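Local atomic coordinates of alpha-fucosidase (Bifidobacterium bifidum, PDB entry 2EAB), a protein that probably releases alpha-1,2-linked L-fucose from glycans by hydrolysis, the chain here being the family 95 catalytic part of a longer protein. Residues Gly575-Ser580 with Lys640-Gly645; Ile511-Tyr516 with Leu686-Leu691; Tyr654-Leu659 with Ser666-Tyr671; Ser580-Gln585 with His682-Phe687. One frame throughout, in Å; residues are numbered along the deposited sequence.

Contact 1 (Gly575-Ser580 with Lys640-Gly645); sequences GNTYES and KPIEVG
Pro641 O, the carbonyl that Thr577 leans on, receives a hydrogen bond from Tyr654 OH. The methyl of Thr577 rests against the same oxygen, with CG2 3.6 Å from Pro641 O. In the threonine, OG1 lies beside the backbone N, anti to the carbonyl carbon (chi1 -57°), and bonds to Lys651 O, with a weak bond to Glu652 O; this leaves CG2 anti to the backbone N, against the loop. Ile642 starts from a CB that points away from the helix, yet its chain folds back so that CD1 ends 4.1 Å from Thr577 CG2, the two side chains crossing at about a right angle. One turn on, at Ser580, the partner is the proline ring, with Pro641 CB 4.0 Å from Ser580 CB. All four touching residues are buried, and no hydrogen bond joins the two segments directly, so they hold by van der Waals contact; Tyr654, bonded to Pro641 O, packs its hydroxyl end against Thr577 and Ser580. The helix is fixed at its start by Asn576: its OD1 accepts from Glu579 N at 2.9 Å with an N-H...O angle of 173°, and the donor lies nearly in line with the side-chain C=O. On the facing side, Lys640 leaves helix 632-639 with positive phi, delivering Pro641 to the helix surface. The arrangement is that of an asparagine N-cap on helix 577-596, packed against a proline-led loop in the catalytic domain of a six-hairpin glycosidase.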
loop_
_atom_site.group_PDB
_atom_site.type_symbol
_atom_site.label_atom_id
_atom_site.label_comp_id
_atom_site.label_asym_id
_atom_site.label_seq_id
_atom_site.Cartn_x
_atom_site.Cartn_y
_atom_site.Cartn_z
ATOM N N GLY A 575 11.149 -12.916 22.368
ATOM C CA GLY A 575 10.734 -11.634 21.830
ATOM C C GLY A 575 11.833 -11.004 21.002
ATOM O O GLY A 575 12.905 -11.585 20.809
ATOM N N ASN A 576 11.560 -9.803 20.512
ATOM C CA ASN A 576 12.547 -8.984 19.817
ATOM C C ASN A 576 11.993 -7.577 19.647
ATOM O O ASN A 576 10.820 -7.322 19.913
ATOM C CB ASN A 576 13.007 -9.608 18.480
ATOM C CG ASN A 576 11.867 -9.845 17.500
ATOM O OD1 ASN A 576 10.863 -9.123 17.484
ATOM N ND2 ASN A 576 12.031 -10.859 16.654
ATOM N N THR A 577 12.844 -6.668 19.197
ATOM C CA THR A 577 12.471 -5.267 19.080
ATOM C C THR A 577 11.385 -5.057 18.026
ATOM O O THR A 577 10.484 -4.234 18.218
ATOM C CB THR A 577 13.706 -4.432 18.777
ATOM O OG1 THR A 577 14.656 -4.664 19.822
ATOM C CG2 THR A 577 13.380 -2.939 18.695
ATOM N N TYR A 578 11.466 -5.813 16.931
ATOM C CA TYR A 578 10.458 -5.806 15.877
ATOM C C TYR A 578 9.048 -6.017 16.456
ATOM O O TYR A 578 8.170 -5.148 16.340
ATOM C CB TYR A 578 10.847 -6.864 14.827
ATOM C CG TYR A 578 9.713 -7.432 14.009
ATOM C CD1 TYR A 578 8.984 -6.639 13.125
ATOM C CD2 TYR A 578 9.387 -8.784 14.103
ATOM C CE1 TYR A 578 7.931 -7.176 12.378
ATOM C CE2 TYR A 578 8.349 -9.327 13.364
ATOM C CZ TYR A 578 7.628 -8.526 12.505
ATOM O OH TYR A 578 6.587 -9.099 11.805
ATOM N N GLU A 579 8.841 -7.144 17.133
ATOM C CA GLU A 579 7.505 -7.449 17.646
ATOM C C GLU A 579 7.093 -6.558 18.809
ATOM O O GLU A 579 5.944 -6.121 18.879
ATOM C CB GLU A 579 7.369 -8.922 18.032
ATOM C CG GLU A 579 7.408 -9.863 16.837
ATOM C CD GLU A 579 6.740 -11.209 17.086
ATOM O OE1 GLU A 579 6.372 -11.516 18.240
ATOM O OE2 GLU A 579 6.589 -11.978 16.113
ATOM N N SER A 580 8.023 -6.282 19.719
ATOM C CA SER A 580 7.700 -5.419 20.853
ATOM C C SER A 580 7.367 -3.999 20.427
ATOM O O SER A 580 6.474 -3.381 21.008
ATOM C CB SER A 580 8.806 -5.429 21.903
ATOM O OG SER A 580 8.856 -6.699 22.522
ATOM N N LYS A 640 9.126 -2.167 27.310
ATOM C CA LYS A 640 10.443 -1.527 27.200
ATOM C C LYS A 640 11.098 -1.877 25.859
ATOM O O LYS A 640 12.193 -2.450 25.813
ATOM C CB LYS A 640 11.336 -1.924 28.381
ATOM C CG LYS A 640 10.876 -1.345 29.718
ATOM C CD LYS A 640 11.661 -1.902 30.902
ATOM C CE LYS A 640 13.167 -1.734 30.766
ATOM N NZ LYS A 640 13.885 -2.613 31.743
ATOM N N PRO A 641 10.420 -1.533 24.750
ATOM C CA PRO A 641 10.838 -2.061 23.451
ATOM C C PRO A 641 12.207 -1.596 22.954
ATOM O O PRO A 641 12.874 -2.341 22.221
ATOM C CB PRO A 641 9.734 -1.577 22.506
ATOM C CG PRO A 641 9.155 -0.379 23.181
ATOM C CD PRO A 641 9.228 -0.668 24.635
ATOM N N ILE A 642 12.612 -0.388 23.338
ATOM C CA ILE A 642 13.865 0.181 22.847
ATOM C C ILE A 642 14.976 0.124 23.880
ATOM O O ILE A 642 14.817 0.605 25.007
ATOM C CB ILE A 642 13.703 1.654 22.382
ATOM C CG1 ILE A 642 12.630 1.779 21.294
ATOM C CG2 ILE A 642 15.047 2.239 21.918
ATOM C CD1 ILE A 642 12.866 0.931 20.038
ATOM N N GLU A 643 16.102 -0.456 23.476
ATOM C CA GLU A 643 17.339 -0.388 24.244
ATOM C C GLU A 643 18.464 0.020 23.315
ATOM O O GLU A 643 18.578 -0.500 22.199
ATOM C CB GLU A 643 17.671 -1.734 24.884
ATOM C CG GLU A 643 16.800 -2.082 26.066
ATOM C CD GLU A 643 17.367 -3.198 26.921
ATOM O OE1 GLU A 643 18.373 -3.834 26.526
ATOM O OE2 GLU A 643 16.790 -3.444 27.994
ATOM N N VAL A 644 19.288 0.955 23.774
ATOM C CA VAL A 644 20.475 1.366 23.038
ATOM C C VAL A 644 21.641 0.484 23.478
ATOM O O VAL A 644 21.900 0.336 24.675
ATOM C CB VAL A 644 20.797 2.862 23.265
ATOM C CG1 VAL A 644 22.055 3.266 22.510
ATOM C CG2 VAL A 644 19.617 3.732 22.836
ATOM N N GLY A 645 22.320 -0.114 22.505
ATOM C CA GLY A 645 23.412 -1.043 22.774
ATOM C C GLY A 645 24.786 -0.413 22.862
ATOM O O GLY A 645 24.931 0.816 22.855
#

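Contact 2 (Ile511-Tyr516 with Leu686-Leu691); sequences ILQNVY and LFPGDL. With TRS (2-amino-2-hydroxymethyl-propane-1,3-diol), chain K.
Gln513 and Pro688 stand on facing walls of a polar pocket in the catalytic domain, and a Tris molecule, probably from the crystallisation liquor, lies against both. The direct touch is small: Gln513 OE1 is 3.5 Å from Pro688 CG. Most of the evidence for a shared site comes from the ligand. Its O3 donates to Gln513 OE1 at 2.6 Å, and its O1 donates to Pro688 O at 2.9 Å, so one molecule spans helix and loop. Gln513 OE1 reaches the ligand because CG is anti to the carbonyl carbon (chi1 -71°) and the chain then runs extended. The helix backbone itself places Gln513 CB 3.3 Å from Tris O3. Opposite, a cis peptide precedes Pro688, whose CB packs over one face of the Phe687 ring, 3.9 Å above its plane. Pro688 O is gripped a second time by Arg734 NH2, which would be expected to steady the loop carbonyl. With Gln513 cut back to an alanine, the helix would probably lose its bond to Tris O3 and leave a gap beside Pro688 CG. Asp690 OD2 binds the Tris nitrogen, and the molecule is also hydrogen-bonded to Asp589, Glu517 and Glu520. Since Asp690 and Glu520 are calcium ligands in a structure of this protein, the arrangement is consistent with an acidic, cation-binding pocket, where the Tris amine lies in this crystal.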
loop_
_atom_site.group_PDB
_atom_site.type_symbol
_atom_site.label_atom_id
_atom_site.label_comp_id
_atom_site.label_asym_id
_atom_site.label_seq_id
_atom_site.Cartn_x
_atom_site.Cartn_y
_atom_site.Cartn_z
ATOM N N ILE A 511 -0.657 -3.973 10.561
ATOM C CA ILE A 511 -1.675 -3.470 9.640
ATOM C C ILE A 511 -2.738 -2.647 10.378
ATOM O O ILE A 511 -3.319 -1.733 9.800
ATOM C CB ILE A 511 -2.299 -4.600 8.773
ATOM C CG1 ILE A 511 -2.893 -4.033 7.477
ATOM C CG2 ILE A 511 -3.330 -5.409 9.558
ATOM C CD1 ILE A 511 -1.851 -3.475 6.508
ATOM N N LEU A 512 -2.970 -2.955 11.652
ATOM C CA LEU A 512 -3.851 -2.119 12.466
ATOM C C LEU A 512 -3.364 -0.683 12.614
ATOM O O LEU A 512 -4.175 0.221 12.851
ATOM C CB LEU A 512 -4.130 -2.751 13.825
ATOM C CG LEU A 512 -5.084 -3.952 13.776
ATOM C CD1 LEU A 512 -5.057 -4.697 15.102
ATOM C CD2 LEU A 512 -6.506 -3.557 13.408
ATOM N N GLN A 513 -2.057 -0.459 12.485
ATOM C CA GLN A 513 -1.567 0.920 12.454
ATOM C C GLN A 513 -2.151 1.682 11.273
ATOM O O GLN A 513 -2.634 2.805 11.433
ATOM C CB GLN A 513 -0.049 0.989 12.395
ATOM C CG GLN A 513 0.647 0.588 13.676
ATOM C CD GLN A 513 2.115 0.955 13.682
ATOM O OE1 GLN A 513 2.489 2.055 13.287
ATOM N NE2 GLN A 513 2.954 0.041 14.159
ATOM N N ASN A 514 -2.102 1.076 10.086
ATOM C CA ASN A 514 -2.665 1.714 8.896
ATOM C C ASN A 514 -4.151 1.997 9.076
ATOM O O ASN A 514 -4.657 3.029 8.638
ATOM C CB ASN A 514 -2.489 0.833 7.654
ATOM C CG ASN A 514 -1.044 0.647 7.248
ATOM O OD1 ASN A 514 -0.560 1.291 6.310
ATOM N ND2 ASN A 514 -0.361 -0.259 7.915
ATOM N N VAL A 515 -4.837 1.068 9.733
ATOM C CA VAL A 515 -6.265 1.200 9.997
ATOM C C VAL A 515 -6.530 2.357 10.965
ATOM O O VAL A 515 -7.381 3.208 10.693
ATOM C CB VAL A 515 -6.878 -0.132 10.508
ATOM C CG1 VAL A 515 -8.320 0.062 10.933
ATOM C CG2 VAL A 515 -6.796 -1.199 9.428
ATOM N N TYR A 516 -5.798 2.399 12.078
ATOM C CA TYR A 516 -5.989 3.467 13.055
ATOM C C TYR A 516 -5.703 4.850 12.461
ATOM O O TYR A 516 -6.341 5.838 12.839
ATOM C CB TYR A 516 -5.168 3.233 14.334
ATOM C CG TYR A 516 -5.453 4.300 15.364
ATOM C CD1 TYR A 516 -6.669 4.323 16.037
ATOM C CD2 TYR A 516 -4.538 5.320 15.625
ATOM C CE1 TYR A 516 -6.969 5.321 16.957
ATOM C CE2 TYR A 516 -4.833 6.327 16.555
ATOM C CZ TYR A 516 -6.053 6.316 17.208
ATOM O OH TYR A 516 -6.372 7.301 18.123
ATOM N N LEU A 686 10.689 3.848 14.605
ATOM C CA LEU A 686 11.116 5.083 13.938
ATOM C C LEU A 686 10.192 5.434 12.769
ATOM O O LEU A 686 9.785 6.590 12.606
ATOM C CB LEU A 686 12.561 4.946 13.442
ATOM C CG LEU A 686 13.052 6.010 12.450
ATOM C CD1 LEU A 686 13.213 7.357 13.125
ATOM C CD2 LEU A 686 14.359 5.588 11.808
ATOM N N PHE A 687 9.906 4.435 11.939
ATOM C CA PHE A 687 8.906 4.568 10.901
ATOM C C PHE A 687 8.223 3.220 10.708
ATOM O O PHE A 687 8.899 2.216 10.475
ATOM C CB PHE A 687 9.474 5.044 9.555
ATOM C CG PHE A 687 8.396 5.273 8.554
ATOM C CD1 PHE A 687 7.787 6.521 8.449
ATOM C CD2 PHE A 687 7.891 4.213 7.810
ATOM C CE1 PHE A 687 6.729 6.722 7.574
ATOM C CE2 PHE A 687 6.834 4.405 6.943
ATOM C CZ PHE A 687 6.247 5.657 6.824
ATOM N N PRO A 688 6.878 3.191 10.728
ATOM C CA PRO A 688 5.929 4.313 10.799
ATOM C C PRO A 688 5.615 4.851 12.190
ATOM O O PRO A 688 4.915 5.868 12.303
ATOM C CB PRO A 688 4.658 3.708 10.209
ATOM C CG PRO A 688 4.723 2.269 10.628
ATOM C CD PRO A 688 6.183 1.897 10.574
ATOM N N GLY A 689 6.119 4.188 13.226
ATOM C CA GLY A 689 5.708 4.441 14.607
ATOM C C GLY A 689 6.143 5.761 15.212
ATOM O O GLY A 689 6.722 6.617 14.537
ATOM N N ASP A 690 5.833 5.930 16.495
ATOM C CA ASP A 690 6.235 7.133 17.232
ATOM C C ASP A 690 7.037 6.803 18.481
ATOM O O ASP A 690 7.105 7.600 19.423
ATOM C CB ASP A 690 5.032 8.035 17.564
ATOM C CG ASP A 690 4.134 7.468 18.654
ATOM O OD1 ASP A 690 4.315 6.301 19.068
ATOM O OD2 ASP A 690 3.225 8.213 19.095
ATOM N N LEU A 691 7.652 5.628 18.464
ATOM C CA LEU A 691 8.510 5.176 19.538
ATOM C C LEU A 691 9.866 5.880 19.491
ATOM O O LEU A 691 10.475 6.146 20.532
ATOM C CB LEU A 691 8.671 3.667 19.402
ATOM C CG LEU A 691 9.393 2.841 20.452
ATOM C CD1 LEU A 691 8.862 3.099 21.860
ATOM C CD2 LEU A 691 9.228 1.383 20.072
HETATM C C TRS K . 1.313 5.913 13.801
HETATM C C1 TRS K . 2.059 7.233 14.002
HETATM C C2 TRS K . 1.227 5.158 15.110
HETATM C C3 TRS K . 2.002 5.056 12.741
HETATM N N TRS K . -0.045 6.229 13.364
HETATM O O1 TRS K . 3.403 7.024 14.460
HETATM O O2 TRS K . 0.460 5.637 16.091
HETATM O O3 TRS K . 1.128 4.047 12.217
#

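Contact 3 (Tyr654-Leu659 with Ser666-Tyr671); sequences YFEGAL and STISGY
Leu659 meets Tyr671 through the branch point of its side chain: CG lies 3.3 Å from Tyr671 OH. CD1 and CD2 of Leu659 are each 3.5 Å from the same Tyr671 OH, so the fork of the leucine straddles the phenol oxygen. An extended start, with CG opposite the backbone N (chi1 -179°), carries the fork there, and the two side chains cross at about a right angle. The hydroxyl still has a polar mate in Asn675 OD1, whose bond limits where the phenol can swing. A valine in place of Leu659 would probably fall short of the phenol and leave a gap on that side of it. Ile668 makes the other half of the contact with the fuller reach of its CG1 branch. Ile668 CG1 is 4.0 Å from Phe655 CE1, and the terminal CD1 of Ile668 lies equally close to that ring carbon and 4.1 Å from Glu656 CG. Phe655 takes the rarer rotamer with CG between the backbone N and carbonyl carbon (chi1 56°), which swings its ring toward the isoleucine. Ile668 also begins a type II turn, closed by Tyr671 N to Ile668 O at 3.0 Å, with Gly670 at the third position. Both segments belong to the long loop between helices 632-639 and 697-711; at the start of 654-659, Tyr654 packs on Thr577 and Ser580 of helix 577-596.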
loop_
_atom_site.group_PDB
_atom_site.type_symbol
_atom_site.label_atom_id
_atom_site.label_comp_id
_atom_site.label_asym_id
_atom_site.label_seq_id
_atom_site.Cartn_x
_atom_site.Cartn_y
_atom_site.Cartn_z
ATOM N N TYR A 654 17.062 -8.516 22.471
ATOM C CA TYR A 654 17.306 -8.095 23.853
ATOM C C TYR A 654 18.546 -8.715 24.486
ATOM O O TYR A 654 19.023 -8.221 25.510
ATOM C CB TYR A 654 16.036 -8.243 24.717
ATOM C CG TYR A 654 14.941 -7.374 24.161
ATOM C CD1 TYR A 654 15.102 -5.988 24.116
ATOM C CD2 TYR A 654 13.786 -7.923 23.607
ATOM C CE1 TYR A 654 14.131 -5.169 23.558
ATOM C CE2 TYR A 654 12.806 -7.108 23.046
ATOM C CZ TYR A 654 12.987 -5.735 23.024
ATOM O OH TYR A 654 12.021 -4.939 22.455
ATOM N N PHE A 655 19.085 -9.767 23.870
ATOM C CA PHE A 655 20.372 -10.316 24.313
ATOM C C PHE A 655 21.597 -9.637 23.680
ATOM O O PHE A 655 22.740 -10.003 23.972
ATOM C CB PHE A 655 20.439 -11.855 24.186
ATOM C CG PHE A 655 20.171 -12.405 22.795
ATOM C CD1 PHE A 655 20.694 -11.812 21.648
ATOM C CD2 PHE A 655 19.433 -13.577 22.653
ATOM C CE1 PHE A 655 20.451 -12.354 20.385
ATOM C CE2 PHE A 655 19.186 -14.125 21.400
ATOM C CZ PHE A 655 19.695 -13.512 20.264
ATOM N N GLU A 656 21.355 -8.647 22.824
ATOM C CA GLU A 656 22.414 -7.955 22.095
ATOM C C GLU A 656 23.246 -7.046 23.002
ATOM O O GLU A 656 22.726 -6.450 23.944
ATOM C CB GLU A 656 21.772 -7.146 20.967
ATOM C CG GLU A 656 22.710 -6.419 20.022
ATOM C CD GLU A 656 21.961 -5.778 18.866
ATOM O OE1 GLU A 656 22.422 -4.736 18.357
ATOM O OE2 GLU A 656 20.899 -6.313 18.470
ATOM N N GLY A 657 24.543 -6.960 22.713
ATOM C CA GLY A 657 25.431 -6.004 23.379
ATOM C C GLY A 657 25.864 -4.978 22.352
ATOM O O GLY A 657 25.118 -4.041 22.042
ATOM N N ALA A 658 27.067 -5.158 21.817
ATOM C CA ALA A 658 27.503 -4.412 20.649
ATOM C C ALA A 658 26.730 -4.909 19.430
ATOM O O ALA A 658 26.112 -5.979 19.469
ATOM C CB ALA A 658 28.999 -4.575 20.439
ATOM N N LEU A 659 26.768 -4.136 18.350
ATOM C CA LEU A 659 26.042 -4.486 17.135
ATOM C C LEU A 659 26.425 -5.882 16.638
ATOM O O LEU A 659 27.607 -6.175 16.448
ATOM C CB LEU A 659 26.293 -3.436 16.050
ATOM C CG LEU A 659 25.582 -3.650 14.713
ATOM C CD1 LEU A 659 24.068 -3.503 14.845
ATOM C CD2 LEU A 659 26.116 -2.691 13.670
ATOM N N SER A 666 30.123 -12.592 22.129
ATOM C CA SER A 666 30.026 -13.634 21.107
ATOM C C SER A 666 29.073 -13.246 19.977
ATOM O O SER A 666 28.230 -12.357 20.129
ATOM C CB SER A 666 29.626 -14.983 21.717
ATOM O OG SER A 666 28.327 -14.938 22.270
ATOM N N THR A 667 29.231 -13.927 18.846
ATOM C CA THR A 667 28.443 -13.696 17.642
ATOM C C THR A 667 26.964 -14.018 17.851
ATOM O O THR A 667 26.621 -15.021 18.484
ATOM C CB THR A 667 28.991 -14.569 16.489
ATOM O OG1 THR A 667 30.357 -14.221 16.240
ATOM C CG2 THR A 667 28.188 -14.384 15.214
ATOM N N ILE A 668 26.091 -13.152 17.333
ATOM C CA ILE A 668 24.685 -13.505 17.181
ATOM C C ILE A 668 24.599 -14.351 15.913
ATOM O O ILE A 668 24.767 -13.841 14.807
ATOM C CB ILE A 668 23.761 -12.267 17.085
ATOM C CG1 ILE A 668 23.805 -11.464 18.392
ATOM C CG2 ILE A 668 22.327 -12.698 16.758
ATOM C CD1 ILE A 668 23.085 -10.121 18.331
ATOM N N SER A 669 24.366 -15.653 16.080
ATOM C CA SER A 669 24.347 -16.567 14.940
ATOM C C SER A 669 23.270 -16.166 13.947
ATOM O O SER A 669 22.122 -15.926 14.326
ATOM C CB SER A 669 24.150 -18.016 15.392
ATOM O OG SER A 669 25.298 -18.483 16.079
ATOM N N GLY A 670 23.656 -16.076 12.681
ATOM C CA GLY A 670 22.733 -15.670 11.635
ATOM C C GLY A 670 22.675 -14.176 11.368
ATOM O O GLY A 670 22.007 -13.745 10.425
ATOM N N TYR A 671 23.351 -13.376 12.195
ATOM C CA TYR A 671 23.461 -11.943 11.932
ATOM C C TYR A 671 24.351 -11.735 10.708
ATOM O O TYR A 671 25.421 -12.348 10.601
ATOM C CB TYR A 671 24.033 -11.202 13.147
ATOM C CG TYR A 671 24.273 -9.727 12.902
ATOM C CD1 TYR A 671 23.239 -8.798 13.050
ATOM C CD2 TYR A 671 25.530 -9.263 12.513
ATOM C CE1 TYR A 671 23.451 -7.442 12.822
ATOM C CE2 TYR A 671 25.753 -7.912 12.281
ATOM C CZ TYR A 671 24.705 -7.009 12.437
ATOM O OH TYR A 671 24.900 -5.669 12.211
#

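Contact 4 (Ser580-Gln585 with His682-Phe687); sequences SSLVWQ and HLLGLF
Leu582 and Leu684 share one torsional choice, CG anti to the carbonyl carbon (chi1 -72° and -58°), and this brings their methyls together in the six-hairpin catalytic domain, between helix 577-596 and the loop 682-687, in the long connection between helices 632-639 and 697-711. Leu582 sets off along the flank of the helix, but its end turns in, so that CD2 comes 3.8 Å from Leu684 CD1. That single Leu684 CD1 methyl also lies 4.0 Å from Leu582 CD1, nestling in the fork of its partner while the two chains cross obliquely. Trp510 of helix 507-520 packs on both leucines, and Gln727 of helix 722-734 touches Leu684, so the pair is flanked by two further helices. Beside this apolar patch the backbones approach most closely at Ser581 and Gly685, whose CA atoms are 5.6 Å apart, and glycine presents no side chain there. A bridging water supplies the polar link. It donates to Ser581 OG at 2.9 Å. Its second proton goes to His682 O at 2.7 Å. In turn it accepts from Gly685 N at 2.8 Å; with three bonds it is firmly placed. Ser581 OG donates to Thr577 O one turn back, consistent with its accepting from the water. Polar groups on both sides are thus satisfied although no direct hydrogen bond crosses between the segments. Within the loop, Leu683 O is shared by two donors, Leu686 N at 3.0 Å and Phe687 N at 3.2 Å.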
loop_
_atom_site.group_PDB
_atom_site.type_symbol
_atom_site.label_atom_id
_atom_site.label_comp_id
_atom_site.label_asym_id
_atom_site.label_seq_id
_atom_site.Cartn_x
_atom_site.Cartn_y
_atom_site.Cartn_z
ATOM N N SER A 580 8.023 -6.282 19.719
ATOM C CA SER A 580 7.700 -5.419 20.853
ATOM C C SER A 580 7.367 -3.999 20.427
ATOM O O SER A 580 6.474 -3.381 21.008
ATOM C CB SER A 580 8.806 -5.429 21.903
ATOM O OG SER A 580 8.856 -6.699 22.522
ATOM N N SER A 581 8.056 -3.490 19.409
ATOM C CA SER A 581 7.750 -2.152 18.901
ATOM C C SER A 581 6.344 -2.103 18.324
ATOM O O SER A 581 5.609 -1.130 18.534
ATOM C CB SER A 581 8.764 -1.714 17.845
ATOM O OG SER A 581 10.049 -1.564 18.420
ATOM N N LEU A 582 5.974 -3.161 17.608
ATOM C CA LEU A 582 4.647 -3.240 17.012
ATOM C C LEU A 582 3.553 -3.388 18.066
ATOM O O LEU A 582 2.505 -2.740 17.980
ATOM C CB LEU A 582 4.570 -4.384 16.001
ATOM C CG LEU A 582 5.339 -4.138 14.701
ATOM C CD1 LEU A 582 5.304 -5.380 13.837
ATOM C CD2 LEU A 582 4.796 -2.935 13.939
ATOM N N VAL A 583 3.777 -4.239 19.063
ATOM C CA VAL A 583 2.761 -4.435 20.100
ATOM C C VAL A 583 2.621 -3.178 20.962
ATOM O O VAL A 583 1.504 -2.785 21.314
ATOM C CB VAL A 583 3.016 -5.716 20.927
ATOM C CG1 VAL A 583 2.041 -5.823 22.104
ATOM C CG2 VAL A 583 2.879 -6.937 20.027
ATOM N N TRP A 584 3.750 -2.540 21.263
ATOM C CA TRP A 584 3.743 -1.268 21.977
ATOM C C TRP A 584 2.898 -0.240 21.225
ATOM O O TRP A 584 2.056 0.438 21.828
ATOM C CB TRP A 584 5.172 -0.771 22.174
ATOM C CG TRP A 584 5.299 0.499 22.961
ATOM C CD1 TRP A 584 5.490 0.618 24.308
ATOM C CD2 TRP A 584 5.263 1.834 22.442
ATOM N NE1 TRP A 584 5.572 1.945 24.658
ATOM C CE2 TRP A 584 5.441 2.712 23.533
ATOM C CE3 TRP A 584 5.110 2.372 21.158
ATOM C CZ2 TRP A 584 5.457 4.104 23.379
ATOM C CZ3 TRP A 584 5.124 3.756 21.007
ATOM C CH2 TRP A 584 5.306 4.605 22.113
ATOM N N GLN A 585 3.099 -0.145 19.911
ATOM C CA GLN A 585 2.356 0.822 19.114
ATOM C C GLN A 585 0.870 0.512 19.089
ATOM O O GLN A 585 0.042 1.430 19.145
ATOM C CB GLN A 585 2.883 0.895 17.684
ATOM C CG GLN A 585 2.511 2.196 16.998
ATOM C CD GLN A 585 3.249 3.373 17.603
ATOM O OE1 GLN A 585 4.466 3.464 17.501
ATOM N NE2 GLN A 585 2.516 4.265 18.267
ATOM N N HIS A 682 13.784 -3.961 13.341
ATOM C CA HIS A 682 13.823 -3.327 14.653
ATOM C C HIS A 682 13.659 -1.804 14.621
ATOM O O HIS A 682 13.697 -1.155 15.674
ATOM C CB HIS A 682 15.127 -3.696 15.360
ATOM C CG HIS A 682 16.357 -3.229 14.649
ATOM N ND1 HIS A 682 16.559 -3.427 13.299
ATOM C CD2 HIS A 682 17.461 -2.597 15.109
ATOM C CE1 HIS A 682 17.730 -2.919 12.959
ATOM N NE2 HIS A 682 18.297 -2.410 14.039
ATOM N N LEU A 683 13.461 -1.235 13.434
ATOM C CA LEU A 683 13.315 0.214 13.315
ATOM C C LEU A 683 11.893 0.676 12.999
ATOM O O LEU A 683 11.678 1.840 12.674
ATOM C CB LEU A 683 14.320 0.785 12.309
ATOM C CG LEU A 683 15.798 0.591 12.667
ATOM C CD1 LEU A 683 16.673 1.229 11.613
ATOM C CD2 LEU A 683 16.141 1.136 14.057
ATOM N N LEU A 684 10.912 -0.214 13.138
ATOM C CA LEU A 684 9.522 0.155 12.880
ATOM C C LEU A 684 8.987 1.204 13.851
ATOM O O LEU A 684 8.006 1.886 13.546
ATOM C CB LEU A 684 8.626 -1.085 12.855
ATOM C CG LEU A 684 9.023 -2.150 11.830
ATOM C CD1 LEU A 684 7.995 -3.273 11.827
ATOM C CD2 LEU A 684 9.200 -1.568 10.423
ATOM N N GLY A 685 9.637 1.336 15.005
ATOM C CA GLY A 685 9.304 2.391 15.962
ATOM C C GLY A 685 9.705 3.786 15.508
ATOM O O GLY A 685 9.158 4.784 15.993
ATOM N N LEU A 686 10.689 3.848 14.605
ATOM C CA LEU A 686 11.116 5.083 13.938
ATOM C C LEU A 686 10.192 5.434 12.769
ATOM O O LEU A 686 9.785 6.590 12.606
ATOM C CB LEU A 686 12.561 4.946 13.442
ATOM C CG LEU A 686 13.052 6.010 12.450
ATOM C CD1 LEU A 686 13.213 7.357 13.125
ATOM C CD2 LEU A 686 14.359 5.588 11.808
ATOM N N PHE A 687 9.906 4.435 11.939
ATOM C CA PHE A 687 8.906 4.568 10.901
ATOM C C PHE A 687 8.223 3.220 10.708
ATOM O O PHE A 687 8.899 2.216 10.475
ATOM C CB PHE A 687 9.474 5.044 9.555
ATOM C CG PHE A 687 8.396 5.273 8.554
ATOM C CD1 PHE A 687 7.787 6.521 8.449
ATOM C CD2 PHE A 687 7.891 4.213 7.810
ATOM C CE1 PHE A 687 6.729 6.722 7.574
ATOM C CE2 PHE A 687 6.834 4.405 6.943
ATOM C CZ PHE A 687 6.247 5.657 6.824
HETATM O O HOH W 1 11.544 0.181 16.698
#

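In the fold
Helix 577-596 is shared by contacts 1 and 4, which have Ser580 in common; their centres lie 8 Å apart, with Pro641 CG 4.0 Å from Trp584 CG. Contact 4 also leads into the pocket of contact 2, again 8 Å between centres. There Gln585 NE2 of the helix probably bonds Asp690 OD1 at 2.8 Å, holding Asp690, a calcium ligand in another structure of this protein, while a probable bond from Gly689 N to Leu684 O at 3.0 Å ties the loop to itself. Leu691 continues to contact 1, where its CG packs 3.5 Å from Ile642 CG1. Contact 3 is the outlier, its centre 27 Å from that of contact 2, and Tyr654 connects it to contact 1.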